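Local atomic coordinates of triacylglycerol lipase (Clostridium botulinum, PDB entry 5AH1), a protein that hydrolyses synthetic polyesters and probably triacylglycerols, as a zinc-binding lipase of the alpha/beta-hydrolase class. Residues Lys29-Leu33 / Ser247-Gly251; Glu116-Ala120 / Gly165-Asn169; Asn172-Leu178 / His219-Ser225; Ala242-Ser247 / Leu292-Trp297. One frame throughout, in Å; residues are numbered along the deposited sequence.

Interaction 1 (Lys29-Leu33 / Ser247-Gly251)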
loop_
_atom_site.group_PDB
_atom_site.type_symbol
_atom_site.label_atom_id
_atom_site.label_comp_id
_atom_site.label_asym_id
_atom_site.label_seq_id
_atom_site.Cartn_x
_atom_site.Cartn_y
_atom_site.Cartn_z
ATOM N N LYS A 29 22.474 -9.019 -7.523
ATOM C CA LYS A 29 22.057 -7.979 -8.468
ATOM C C LYS A 29 20.543 -7.935 -8.658
ATOM O O LYS A 29 19.909 -8.950 -8.956
ATOM C CB LYS A 29 22.745 -8.199 -9.818
ATOM C CG LYS A 29 22.560 -7.046 -10.803
ATOM C CD LYS A 29 23.333 -7.267 -12.106
ATOM C CE LYS A 29 24.843 -7.283 -11.875
ATOM N NZ LYS A 29 25.621 -7.344 -13.152
ATOM N N ILE A 30 19.964 -6.751 -8.490
ATOM C CA ILE A 30 18.534 -6.602 -8.706
ATOM C C ILE A 30 18.302 -6.413 -10.202
ATOM O O ILE A 30 18.845 -5.504 -10.819
ATOM C CB ILE A 30 17.913 -5.458 -7.897
ATOM C CG1 ILE A 30 18.020 -5.785 -6.404
ATOM C CG2 ILE A 30 16.435 -5.292 -8.248
ATOM C CD1 ILE A 30 17.610 -4.650 -5.490
ATOM N N PRO A 31 17.500 -7.289 -10.795
ATOM C CA PRO A 31 17.250 -7.239 -12.235
ATOM C C PRO A 31 16.368 -6.057 -12.606
ATOM O O PRO A 31 15.594 -5.571 -11.778
ATOM C CB PRO A 31 16.526 -8.555 -12.500
ATOM C CG PRO A 31 15.959 -8.915 -11.152
ATOM C CD PRO A 31 16.826 -8.420 -10.145
ATOM N N THR A 32 16.509 -5.607 -13.842
ATOM C CA THR A 32 15.649 -4.587 -14.408
ATOM C C THR A 32 15.029 -5.208 -15.656
ATOM O O THR A 32 15.169 -6.416 -15.900
ATOM C CB THR A 32 16.431 -3.318 -14.772
ATOM O OG1 THR A 32 17.404 -3.635 -15.770
ATOM C CG2 THR A 32 17.124 -2.725 -13.542
ATOM N N LEU A 33 14.362 -4.402 -16.467
ATOM C CA LEU A 33 13.760 -4.951 -17.674
ATOM C C LEU A 33 14.778 -5.545 -18.638
ATOM O O LEU A 33 14.426 -6.389 -19.462
ATOM C CB LEU A 33 12.909 -3.902 -18.383
ATOM C CG LEU A 33 11.542 -3.661 -17.746
ATOM C CD1 LEU A 33 10.842 -2.531 -18.474
ATOM C CD2 LEU A 33 10.695 -4.928 -17.791
ATOM N N SER A 247 11.913 -0.058 -12.983
ATOM C CA SER A 247 12.136 -1.041 -14.034
ATOM C C SER A 247 12.007 -2.467 -13.476
ATOM O O SER A 247 11.350 -3.323 -14.071
ATOM C CB SER A 247 13.496 -0.807 -14.686
ATOM O OG SER A 247 13.632 -1.615 -15.832
ATOM N N TYR A 248 12.620 -2.714 -12.324
ATOM C CA TYR A 248 12.454 -3.982 -11.632
ATOM C C TYR A 248 10.976 -4.325 -11.408
ATOM O O TYR A 248 10.553 -5.458 -11.645
ATOM C CB TYR A 248 13.184 -3.959 -10.285
ATOM C CG TYR A 248 12.790 -5.110 -9.395
ATOM C CD1 TYR A 248 13.255 -6.391 -9.638
ATOM C CD2 TYR A 248 11.940 -4.913 -8.319
ATOM C CE1 TYR A 248 12.881 -7.456 -8.837
ATOM C CE2 TYR A 248 11.555 -5.967 -7.512
ATOM C CZ TYR A 248 12.036 -7.238 -7.773
ATOM O OH TYR A 248 11.642 -8.283 -6.951
ATOM N N THR A 249 10.202 -3.340 -10.979
ATOM C CA THR A 249 8.811 -3.589 -10.657
ATOM C C THR A 249 7.970 -3.879 -11.916
ATOM O O THR A 249 6.990 -4.607 -11.847
ATOM C CB THR A 249 8.236 -2.450 -9.816
ATOM O OG1 THR A 249 9.129 -2.184 -8.723
ATOM C CG2 THR A 249 6.894 -2.848 -9.261
ATOM N N PHE A 250 8.366 -3.345 -13.068
ATOM C CA PHE A 250 7.753 -3.740 -14.348
ATOM C C PHE A 250 8.079 -5.197 -14.647
ATOM O O PHE A 250 7.244 -5.934 -15.161
ATOM C CB PHE A 250 8.218 -2.859 -15.510
ATOM C CG PHE A 250 7.501 -1.546 -15.601
ATOM C CD1 PHE A 250 6.136 -1.489 -15.819
ATOM C CD2 PHE A 250 8.202 -0.364 -15.507
ATOM C CE1 PHE A 250 5.492 -0.270 -15.914
ATOM C CE2 PHE A 250 7.563 0.849 -15.597
ATOM C CZ PHE A 250 6.213 0.900 -15.796
ATOM N N GLY A 251 9.298 -5.606 -14.332
ATOM C CA GLY A 251 9.679 -7.006 -14.432
ATOM C C GLY A 251 8.779 -7.894 -13.584
ATOM O O GLY A 251 8.280 -8.910 -14.060
#

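Interaction 2 (Glu116-Ala120 / Gly165-Asn169)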
loop_
_atom_site.group_PDB
_atom_site.type_symbol
_atom_site.label_atom_id
_atom_site.label_comp_id
_atom_site.label_asym_id
_atom_site.label_seq_id
_atom_site.Cartn_x
_atom_site.Cartn_y
_atom_site.Cartn_z
ATOM N N GLU A 116 -19.754 -5.859 3.249
ATOM C CA GLU A 116 -19.795 -4.839 2.202
ATOM C C GLU A 116 -18.392 -4.291 1.963
ATOM O O GLU A 116 -17.745 -3.793 2.893
ATOM C CB GLU A 116 -20.756 -3.712 2.589
ATOM C CG GLU A 116 -21.021 -2.717 1.462
ATOM C CD GLU A 116 -21.876 -1.543 1.897
ATOM O OE1 GLU A 116 -22.336 -1.538 3.053
ATOM O OE2 GLU A 116 -22.092 -0.615 1.094
ATOM N N THR A 117 -17.924 -4.413 0.723
ATOM C CA THR A 117 -16.538 -4.117 0.375
ATOM C C THR A 117 -16.432 -3.501 -1.012
ATOM O O THR A 117 -17.061 -3.968 -1.965
ATOM C CB THR A 117 -15.672 -5.400 0.399
ATOM O OG1 THR A 117 -15.699 -5.979 1.707
ATOM C CG2 THR A 117 -14.213 -5.113 0.022
ATOM N N TYR A 118 -15.602 -2.468 -1.091
ATOM C CA TYR A 118 -15.255 -1.788 -2.337
ATOM C C TYR A 118 -13.755 -1.761 -2.515
ATOM O O TYR A 118 -12.984 -1.931 -1.559
ATOM C CB TYR A 118 -15.778 -0.350 -2.312
ATOM C CG TYR A 118 -17.243 -0.277 -2.023
ATOM C CD1 TYR A 118 -18.151 -0.436 -3.047
ATOM C CD2 TYR A 118 -17.725 -0.107 -0.736
ATOM C CE1 TYR A 118 -19.497 -0.412 -2.818
ATOM C CE2 TYR A 118 -19.099 -0.077 -0.490
ATOM C CZ TYR A 118 -19.979 -0.238 -1.538
ATOM O OH TYR A 118 -21.352 -0.224 -1.334
ATOM N N THR A 119 -13.349 -1.509 -3.750
ATOM C CA THR A 119 -11.942 -1.408 -4.103
ATOM C C THR A 119 -11.694 -0.032 -4.703
ATOM O O THR A 119 -12.403 0.387 -5.615
ATOM C CB THR A 119 -11.555 -2.484 -5.132
ATOM O OG1 THR A 119 -11.777 -3.781 -4.565
ATOM C CG2 THR A 119 -10.090 -2.381 -5.520
ATOM N N ALA A 120 -10.714 0.681 -4.162
ATOM C CA ALA A 120 -10.304 1.963 -4.727
ATOM C C ALA A 120 -9.011 1.798 -5.499
ATOM O O ALA A 120 -8.146 1.012 -5.113
ATOM C CB ALA A 120 -10.145 2.998 -3.645
ATOM N N GLY A 165 -17.278 7.635 -8.227
ATOM C CA GLY A 165 -17.501 7.537 -6.792
ATOM C C GLY A 165 -18.033 6.171 -6.432
ATOM O O GLY A 165 -19.064 5.762 -6.970
ATOM N N ILE A 166 -17.337 5.452 -5.556
ATOM C CA ILE A 166 -17.774 4.106 -5.153
ATOM C C ILE A 166 -18.519 4.075 -3.826
ATOM O O ILE A 166 -19.170 3.087 -3.511
ATOM C CB ILE A 166 -16.611 3.097 -5.051
ATOM C CG1 ILE A 166 -15.508 3.653 -4.142
ATOM C CG2 ILE A 166 -16.111 2.732 -6.446
ATOM C CD1 ILE A 166 -14.438 2.674 -3.767
ATOM N N TYR A 167 -18.430 5.144 -3.038
ATOM C CA TYR A 167 -19.195 5.198 -1.784
ATOM C C TYR A 167 -19.578 6.644 -1.528
ATOM O O TYR A 167 -19.085 7.295 -0.608
ATOM C CB TYR A 167 -18.446 4.564 -0.601
ATOM C CG TYR A 167 -19.337 4.216 0.574
ATOM C CD1 TYR A 167 -20.354 3.265 0.453
ATOM C CD2 TYR A 167 -19.155 4.825 1.812
ATOM C CE1 TYR A 167 -21.166 2.950 1.525
ATOM C CE2 TYR A 167 -19.968 4.507 2.894
ATOM C CZ TYR A 167 -20.980 3.571 2.742
ATOM O OH TYR A 167 -21.791 3.238 3.807
ATOM N N LYS A 168 -20.479 7.134 -2.373
ATOM C CA LYS A 168 -20.734 8.559 -2.479
ATOM C C LYS A 168 -21.363 9.169 -1.236
ATOM O O LYS A 168 -21.260 10.380 -1.028
ATOM C CB LYS A 168 -21.614 8.845 -3.695
ATOM C CG LYS A 168 -20.920 8.624 -5.035
ATOM C CD LYS A 168 -21.798 9.107 -6.203
ATOM C CE LYS A 168 -22.475 7.955 -6.923
ATOM N NZ LYS A 168 -21.504 7.078 -7.650
ATOM N N ASN A 169 -21.990 8.325 -0.415
ATOM C CA ASN A 169 -22.714 8.773 0.773
ATOM C C ASN A 169 -21.853 8.812 2.040
ATOM O O ASN A 169 -22.360 9.063 3.136
ATOM C CB ASN A 169 -23.953 7.892 0.998
ATOM C CG ASN A 169 -23.613 6.407 1.136
ATOM O OD1 ASN A 169 -22.683 5.895 0.496
ATOM N ND2 ASN A 169 -24.385 5.702 1.966
HETATM O O HOH W 1 -23.219 0.908 3.751
HETATM O O HOH W 2 -21.877 2.689 -3.026
#

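Interaction 3 (Asn172-Leu178 / His219-Ser225)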
loop_
_atom_site.group_PDB
_atom_site.type_symbol
_atom_site.label_atom_id
_atom_site.label_comp_id
_atom_site.label_asym_id
_atom_site.label_seq_id
_atom_site.Cartn_x
_atom_site.Cartn_y
_atom_site.Cartn_z
ATOM N N ASN A 172 -19.721 11.488 8.363
ATOM C CA ASN A 172 -19.402 11.214 9.759
ATOM C C ASN A 172 -20.264 10.079 10.316
ATOM O O ASN A 172 -19.839 9.355 11.221
ATOM C CB ASN A 172 -19.591 12.461 10.617
ATOM C CG ASN A 172 -18.618 13.576 10.270
ATOM O OD1 ASN A 172 -17.557 13.352 9.674
ATOM N ND2 ASN A 172 -18.972 14.797 10.664
ATOM N N GLU A 173 -21.462 9.929 9.760
ATOM C CA GLU A 173 -22.376 8.856 10.150
ATOM C C GLU A 173 -22.099 7.571 9.358
ATOM O O GLU A 173 -22.111 6.476 9.918
ATOM C CB GLU A 173 -23.835 9.288 9.958
ATOM C CG GLU A 173 -24.288 10.417 10.877
ATOM C CD GLU A 173 -23.633 11.758 10.560
ATOM O OE1 GLU A 173 -23.506 12.105 9.365
ATOM O OE2 GLU A 173 -23.241 12.467 11.513
ATOM N N ASN A 174 -21.866 7.715 8.056
ATOM C CA ASN A 174 -21.567 6.581 7.180
ATOM C C ASN A 174 -20.062 6.405 6.996
ATOM O O ASN A 174 -19.493 6.766 5.946
ATOM C CB ASN A 174 -22.233 6.782 5.822
ATOM C CG ASN A 174 -23.730 6.920 5.929
ATOM O OD1 ASN A 174 -24.372 6.283 6.767
ATOM N ND2 ASN A 174 -24.303 7.748 5.073
ATOM N N LYS A 175 -19.433 5.855 8.028
ATOM C CA LYS A 175 -17.988 5.694 8.057
ATOM C C LYS A 175 -17.552 4.470 7.264
ATOM O O LYS A 175 -18.375 3.645 6.848
ATOM C CB LYS A 175 -17.502 5.553 9.507
ATOM C CG LYS A 175 -17.875 6.681 10.441
ATOM C CD LYS A 175 -17.168 6.472 11.782
ATOM C CE LYS A 175 -17.718 7.333 12.886
ATOM N NZ LYS A 175 -17.456 8.751 12.666
ATOM N N ILE A 176 -16.243 4.367 7.043
ATOM C CA ILE A 176 -15.666 3.199 6.399
ATOM C C ILE A 176 -14.460 2.671 7.169
ATOM O O ILE A 176 -13.877 3.368 7.997
ATOM C CB ILE A 176 -15.223 3.517 4.938
ATOM C CG1 ILE A 176 -14.065 4.533 4.915
ATOM C CG2 ILE A 176 -16.412 4.011 4.130
ATOM C CD1 ILE A 176 -13.495 4.780 3.507
ATOM N N HIS A 177 -14.091 1.433 6.863
ATOM C CA HIS A 177 -12.843 0.822 7.288
ATOM C C HIS A 177 -11.912 0.860 6.084
ATOM O O HIS A 177 -12.263 0.325 5.034
ATOM C CB HIS A 177 -13.023 -0.637 7.666
ATOM C CG HIS A 177 -13.968 -0.867 8.796
ATOM N ND1 HIS A 177 -13.651 -0.558 10.101
ATOM C CD2 HIS A 177 -15.220 -1.381 8.816
ATOM C CE1 HIS A 177 -14.668 -0.891 10.877
ATOM N NE2 HIS A 177 -15.633 -1.386 10.125
ATOM N N LEU A 178 -10.734 1.467 6.222
ATOM C CA LEU A 178 -9.755 1.463 5.145
ATOM C C LEU A 178 -8.733 0.373 5.391
ATOM O O LEU A 178 -8.201 0.252 6.500
ATOM C CB LEU A 178 -9.033 2.808 5.056
ATOM C CG LEU A 178 -9.851 3.922 4.405
ATOM C CD1 LEU A 178 -9.220 5.281 4.701
ATOM C CD2 LEU A 178 -9.967 3.706 2.909
ATOM N N HIS A 219 -14.753 13.124 9.903
ATOM C CA HIS A 219 -14.485 11.927 10.700
ATOM C C HIS A 219 -15.191 10.741 10.060
ATOM O O HIS A 219 -16.112 10.150 10.609
ATOM C CB HIS A 219 -14.907 12.201 12.140
ATOM C CG HIS A 219 -14.239 13.421 12.685
ATOM N ND1 HIS A 219 -12.889 13.455 12.960
ATOM C CD2 HIS A 219 -14.694 14.682 12.881
ATOM C CE1 HIS A 219 -12.555 14.669 13.364
ATOM N NE2 HIS A 219 -13.631 15.432 13.324
ATOM N N TRP A 220 -14.714 10.410 8.864
ATOM C CA TRP A 220 -15.344 9.438 7.981
ATOM C C TRP A 220 -14.746 8.043 8.114
ATOM O O TRP A 220 -15.258 7.101 7.523
ATOM C CB TRP A 220 -15.119 9.864 6.539
ATOM C CG TRP A 220 -15.802 11.125 6.115
ATOM C CD1 TRP A 220 -16.630 11.925 6.856
ATOM C CD2 TRP A 220 -15.738 11.713 4.813
ATOM N NE1 TRP A 220 -17.075 12.977 6.088
ATOM C CE2 TRP A 220 -16.548 12.864 4.831
ATOM C CE3 TRP A 220 -15.066 11.375 3.630
ATOM C CZ2 TRP A 220 -16.716 13.679 3.706
ATOM C CZ3 TRP A 220 -15.226 12.177 2.522
ATOM C CH2 TRP A 220 -16.043 13.324 2.569
ATOM N N ILE A 221 -13.630 7.936 8.838
ATOM C CA ILE A 221 -12.820 6.726 8.866
ATOM C C ILE A 221 -12.882 6.102 10.261
ATOM O O ILE A 221 -12.480 6.723 11.237
ATOM C CB ILE A 221 -11.356 7.033 8.513
ATOM C CG1 ILE A 221 -11.266 7.869 7.219
ATOM C CG2 ILE A 221 -10.605 5.742 8.422
ATOM C CD1 ILE A 221 -11.929 7.255 6.012
ATOM N N HIS A 222 -13.426 4.895 10.357
ATOM C CA HIS A 222 -13.499 4.222 11.646
ATOM C C HIS A 222 -12.211 3.481 11.990
ATOM O O HIS A 222 -11.802 3.441 13.154
ATOM C CB HIS A 222 -14.682 3.256 11.683
ATOM C CG HIS A 222 -15.074 2.851 13.060
ATOM N ND1 HIS A 222 -15.222 3.760 14.084
ATOM C CD2 HIS A 222 -15.374 1.638 13.580
ATOM C CE1 HIS A 222 -15.598 3.122 15.177
ATOM N NE2 HIS A 222 -15.678 1.835 14.901
ATOM N N SER A 223 -11.586 2.871 10.989
ATOM C CA SER A 223 -10.333 2.183 11.186
ATOM C C SER A 223 -9.451 2.283 9.965
ATOM O O SER A 223 -9.920 2.422 8.842
ATOM C CB SER A 223 -10.571 0.710 11.529
ATOM O OG SER A 223 -11.020 -0.029 10.410
ATOM N N VAL A 224 -8.159 2.184 10.244
ATOM C CA VAL A 224 -7.086 2.139 9.262
ATOM C C VAL A 224 -6.268 0.886 9.545
ATOM O O VAL A 224 -5.756 0.713 10.646
ATOM C CB VAL A 224 -6.188 3.386 9.402
ATOM C CG1 VAL A 224 -4.830 3.211 8.709
ATOM C CG2 VAL A 224 -6.920 4.595 8.875
ATOM N N SER A 225 -6.176 -0.002 8.559
ATOM C CA SER A 225 -5.396 -1.225 8.674
ATOM C C SER A 225 -4.318 -1.220 7.608
ATOM O O SER A 225 -4.633 -1.118 6.417
ATOM C CB SER A 225 -6.272 -2.457 8.478
ATOM O OG SER A 225 -7.227 -2.604 9.504
HETATM O O HOH W 3 -9.393 -1.229 8.653
#

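Interaction 4 (Ala242-Ser247 / Leu292-Trp297)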
loop_
_atom_site.group_PDB
_atom_site.type_symbol
_atom_site.label_atom_id
_atom_site.label_comp_id
_atom_site.label_asym_id
_atom_site.label_seq_id
_atom_site.Cartn_x
_atom_site.Cartn_y
_atom_site.Cartn_z
ATOM N N ALA A 242 16.180 5.169 -8.471
ATOM C CA ALA A 242 14.744 5.165 -8.690
ATOM C C ALA A 242 14.332 4.469 -9.989
ATOM O O ALA A 242 13.395 3.665 -9.992
ATOM C CB ALA A 242 14.214 6.577 -8.661
ATOM N N LYS A 243 15.000 4.807 -11.091
ATOM C CA LYS A 243 14.639 4.240 -12.385
ATOM C C LYS A 243 14.763 2.727 -12.354
ATOM O O LYS A 243 13.971 2.012 -12.980
ATOM C CB LYS A 243 15.527 4.828 -13.498
ATOM C CG LYS A 243 15.172 4.325 -14.880
ATOM C CD LYS A 243 16.071 4.948 -15.940
ATOM C CE LYS A 243 15.661 4.502 -17.334
ATOM N NZ LYS A 243 16.619 4.943 -18.375
ATOM N N ASP A 244 15.781 2.235 -11.655
ATOM C CA ASP A 244 15.999 0.796 -11.585
ATOM C C ASP A 244 14.917 0.116 -10.753
ATOM O O ASP A 244 14.496 -0.981 -11.084
ATOM C CB ASP A 244 17.377 0.481 -11.022
ATOM C CG ASP A 244 18.502 0.867 -11.973
ATOM O OD1 ASP A 244 18.231 1.147 -13.168
ATOM O OD2 ASP A 244 19.661 0.871 -11.528
ATOM N N LEU A 245 14.481 0.763 -9.672
ATOM C CA LEU A 245 13.404 0.212 -8.857
ATOM C C LEU A 245 12.131 0.111 -9.691
ATOM O O LEU A 245 11.464 -0.920 -9.697
ATOM C CB LEU A 245 13.180 1.065 -7.610
ATOM C CG LEU A 245 12.039 0.625 -6.689
ATOM C CD1 LEU A 245 12.100 -0.857 -6.359
ATOM C CD2 LEU A 245 12.055 1.431 -5.402
ATOM N N ILE A 246 11.797 1.168 -10.425
ATOM C CA ILE A 246 10.612 1.109 -11.272
ATOM C C ILE A 246 10.753 0.018 -12.344
ATOM O O ILE A 246 9.831 -0.759 -12.580
ATOM C CB ILE A 246 10.317 2.474 -11.941
ATOM C CG1 ILE A 246 10.056 3.568 -10.901
ATOM C CG2 ILE A 246 9.123 2.357 -12.883
ATOM C CD1 ILE A 246 8.740 3.443 -10.204
ATOM N N SER A 247 11.913 -0.058 -12.983
ATOM C CA SER A 247 12.136 -1.041 -14.034
ATOM C C SER A 247 12.007 -2.467 -13.476
ATOM O O SER A 247 11.350 -3.323 -14.071
ATOM C CB SER A 247 13.496 -0.807 -14.686
ATOM O OG SER A 247 13.632 -1.615 -15.832
ATOM N N LEU A 292 9.770 5.627 -18.144
ATOM C CA LEU A 292 11.025 5.238 -17.493
ATOM C C LEU A 292 12.145 6.245 -17.674
ATOM O O LEU A 292 12.961 6.440 -16.766
ATOM C CB LEU A 292 11.493 3.876 -17.994
ATOM C CG LEU A 292 10.712 2.705 -17.416
ATOM C CD1 LEU A 292 11.105 1.433 -18.133
ATOM C CD2 LEU A 292 10.962 2.565 -15.904
ATOM N N ASP A 293 12.181 6.882 -18.839
ATOM C CA ASP A 293 13.233 7.838 -19.173
ATOM C C ASP A 293 12.924 9.252 -18.699
ATOM O O ASP A 293 13.728 10.166 -18.898
ATOM C CB ASP A 293 13.452 7.875 -20.687
ATOM C CG ASP A 293 14.158 6.645 -21.210
ATOM O OD1 ASP A 293 14.574 5.786 -20.404
ATOM O OD2 ASP A 293 14.307 6.544 -22.443
ATOM N N SER A 294 11.772 9.440 -18.065
ATOM C CA SER A 294 11.374 10.762 -17.580
ATOM C C SER A 294 12.309 11.293 -16.508
ATOM O O SER A 294 12.840 10.528 -15.699
ATOM C CB SER A 294 9.960 10.692 -16.997
ATOM O OG SER A 294 9.570 11.935 -16.415
ATOM N N ASN A 295 12.468 12.612 -16.484
ATOM C CA ASN A 295 13.224 13.266 -15.429
ATOM C C ASN A 295 12.556 13.165 -14.063
ATOM O O ASN A 295 13.165 13.487 -13.046
ATOM C CB ASN A 295 13.481 14.747 -15.770
ATOM C CG ASN A 295 12.207 15.569 -15.842
ATOM O OD1 ASN A 295 11.168 15.074 -16.276
ATOM N ND2 ASN A 295 12.276 16.828 -15.408
ATOM N N ILE A 296 11.303 12.744 -14.041
ATOM C CA ILE A 296 10.544 12.714 -12.803
ATOM C C ILE A 296 11.238 11.901 -11.693
ATOM O O ILE A 296 11.168 12.254 -10.516
ATOM C CB ILE A 296 9.106 12.202 -13.079
ATOM C CG1 ILE A 296 8.188 12.585 -11.938
ATOM C CG2 ILE A 296 9.076 10.700 -13.345
ATOM C CD1 ILE A 296 6.735 12.323 -12.255
ATOM N N TRP A 297 11.935 10.844 -12.081
ATOM C CA TRP A 297 12.483 9.894 -11.120
ATOM C C TRP A 297 13.639 10.426 -10.295
ATOM O O TRP A 297 13.959 9.832 -9.269
ATOM C CB TRP A 297 12.867 8.587 -11.814
ATOM C CG TRP A 297 11.697 8.039 -12.557
ATOM C CD1 TRP A 297 11.558 7.949 -13.903
ATOM C CD2 TRP A 297 10.474 7.582 -11.991
ATOM N NE1 TRP A 297 10.330 7.445 -14.220
ATOM C CE2 TRP A 297 9.641 7.204 -13.061
ATOM C CE3 TRP A 297 10.009 7.441 -10.682
ATOM C CZ2 TRP A 297 8.364 6.701 -12.865
ATOM C CZ3 TRP A 297 8.754 6.941 -10.485
ATOM C CH2 TRP A 297 7.935 6.576 -11.572
#

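Interaction 1 (Lys29-Leu33 / Ser247-Gly251)
Tyr248, on helix 242-257, lies against the extended residues Ile30 and Pro31 near the start of the modelled chain. With CG anti to the backbone N (chi1 167°), the side chain starts out past the Pro31 carbonyl, and Tyr248 CB lies 3.3 Å from Pro31 O. Pro31 O sits at the ring edge, near its plane, and is also 3.3 Å from Tyr248 CD1; it is buried here and has no hydrogen-bond partner in the model. Tyr248 CD1 also meets Ile30 CG2 at 3.6 Å, the isoleucine crossing the tyrosine at about a right angle. Next outward, Tyr248 CE1 touches Pro31 CG (4.1 Å), proline and tyrosine lying side by side. At the tip, OH leaves the segment and hydrogen-bonds Ile355 O, so tyrosine supplies both a greasy flank and a polar end. One residue earlier on the helix, Ser247 OG accepts a nearly straight bond from Leu33 N (3.0 Å, 166° at the hydrogen), a small hydroxyl that lets the loop come close. Leu33 then places CD2 4.0 Å from Phe250 CB. The arrangement is an N-terminal arm lying along a helix between strands 221-227 and 327-331, possibly part of a cap or lid like those common in alpha/beta-hydrolase lipases.

Interaction 2 (Glu116-Ala120 / Gly165-Asn169)
Tyr118 and Ile166, joined by Tyr167, make a surface packing contact, partly water-mediated, between strand 117-120 at one edge of the large parallel sheet and the loop that follows strand 159-163. No hydrogen bond links the two segments directly. In one of its two modelled conformers Ile166 brings CD1 to 3.6 Å from Tyr118 CB, a slim aliphatic tip that fits beside the strand backbone. The Ile166 carbonyl oxygen lies over one face of the Tyr118 ring, towards its rim, 3.6 Å from CE1. Tyr118 CE2 meets Tyr167 CD1 at 3.7 Å, an oblique approach with the ring planes 41° apart. Glu116 OE2 accepts from Tyr118 OH at 2.6 Å through its anti lone pair, which steadies the hydroxyl within its own segment. Waters link the two segments: one spans Glu116 OE1 (2.7 Å) and Tyr167 OH (2.7 Å), and a second donates to Ile166 O, with only a weak bond to Tyr118 OH. Tyrosine suits such a place, where the ring packs and the hydroxyl meets water. Behind the contact, strand 80-83 pairs with strand 117-120, and helix 128-140 packs on Ala120, Ile166 and Tyr167.

Interaction 3 (Asn172-Leu178 / His219-Ser225)
His177 and Ser223 face each other across two neighbouring parallel strands, 176-181 and 221-227. The serine hydroxyl lies at the edge of the imidazole, near its plane, and Ser223 OG is 2.7 Å from His177 ND1, a bond either partner could donate. His222 lies beside His177 and points the same way, with planes 59° apart; it presents its own edge to His177 CE1. On the other face of the sheet, isoleucine and leucine side chains pack: Ile176 and Ile221 run side by side, Ile176 CG1 to Ile221 CD1 3.6 Å, and Leu178 CD1 slants across to the same Ile221 CD1 at 3.6 Å. Before the strands, Lys175 bends at its last torsion (chi4 -67°), so that NZ reaches His219 O at 2.8 Å and Asn172 O at 2.9 Å. Asn172 OD1 in turn accepts from His219 N (2.8 Å), the donor tilted from the amide plane. The strand bonds break step where the chain turns at His222: Ile176 O takes His222 N (2.8 Å), and Ser223 N is buried without a partner. The chemistry is thus divided, with a hydrophobic face beneath helix 183-197, a polar histidine-serine face opposite, and a lysine whose ammonium is held by two loop carbonyls and probably offsets their partial negative charge.

Interaction 4 (Ala242-Ser247 / Leu292-Trp297)
Lys243 and Asp293 supply the charged part of this contact: the lysine chain, fully extended, carries NZ to Asp293 OD1 at 3.0 Å. The ammonium meets the carboxylate on its anti side, 30° out of plane, and both residues are exposed to solvent. On the way, Lys243 CE passes Leu292 O at 3.4 Å, so the long aliphatic stem covers the backbone at the end of helix 284-292. A further polar bond lies within one segment, where Ser294 OG accepts from Ile296 N and caps the turn leading into helix 296-299. The CH-pi interaction comes from Ile246, whose CG1 sits over the six-membered ring of Trp297, 3.7 Å from its centroid and 14° off the normal. Ile246 CD1 follows, 3.5 Å from Trp297 CZ3, while Ile296 CG2 lies against the opposite face. A broad indole is well suited to such two-sided cover, and its NE1 is anchored by Val291 O. Among apolar contacts, Ile246 CG2, the branch anti to the backbone N, meets Leu292 CD2 at 3.5 Å, and Ala242 CB lies 4.0 Å from Trp297 CB. Ala242, small enough to sit close, also nears the Trp297 carbonyl oxygen. Helix 242-257 therefore packs across the link between helices 284-292 and 296-299, with Thr305 of helix 304-308 touching Ala242, Ile246 and Trp297.

Overall arrangement
The four contacts form two pairs. Interactions 1 and 4 share Ser247 and helix 242-257; their centres are 11 Å apart, and Phe250 CE2 packs 3.8 Å from Leu292 CD2. Interactions 2 and 3, with centres 12 Å apart, both reach the parallel sheet and meet where Tyr167 CD2 lies 3.7 Å from Ile176 CG2. Between interactions 1 and 3 the centres are 37 Å apart, on opposite sides of the chain's centre. Strand 176-181 leads towards Ser182, in a sequence pattern consistent with a nucleophile elbow. At the other pair, the side chain of Ala242 is about 6 Å from a bound potassium ion and that of Trp297 about 12 Å from the zinc ion.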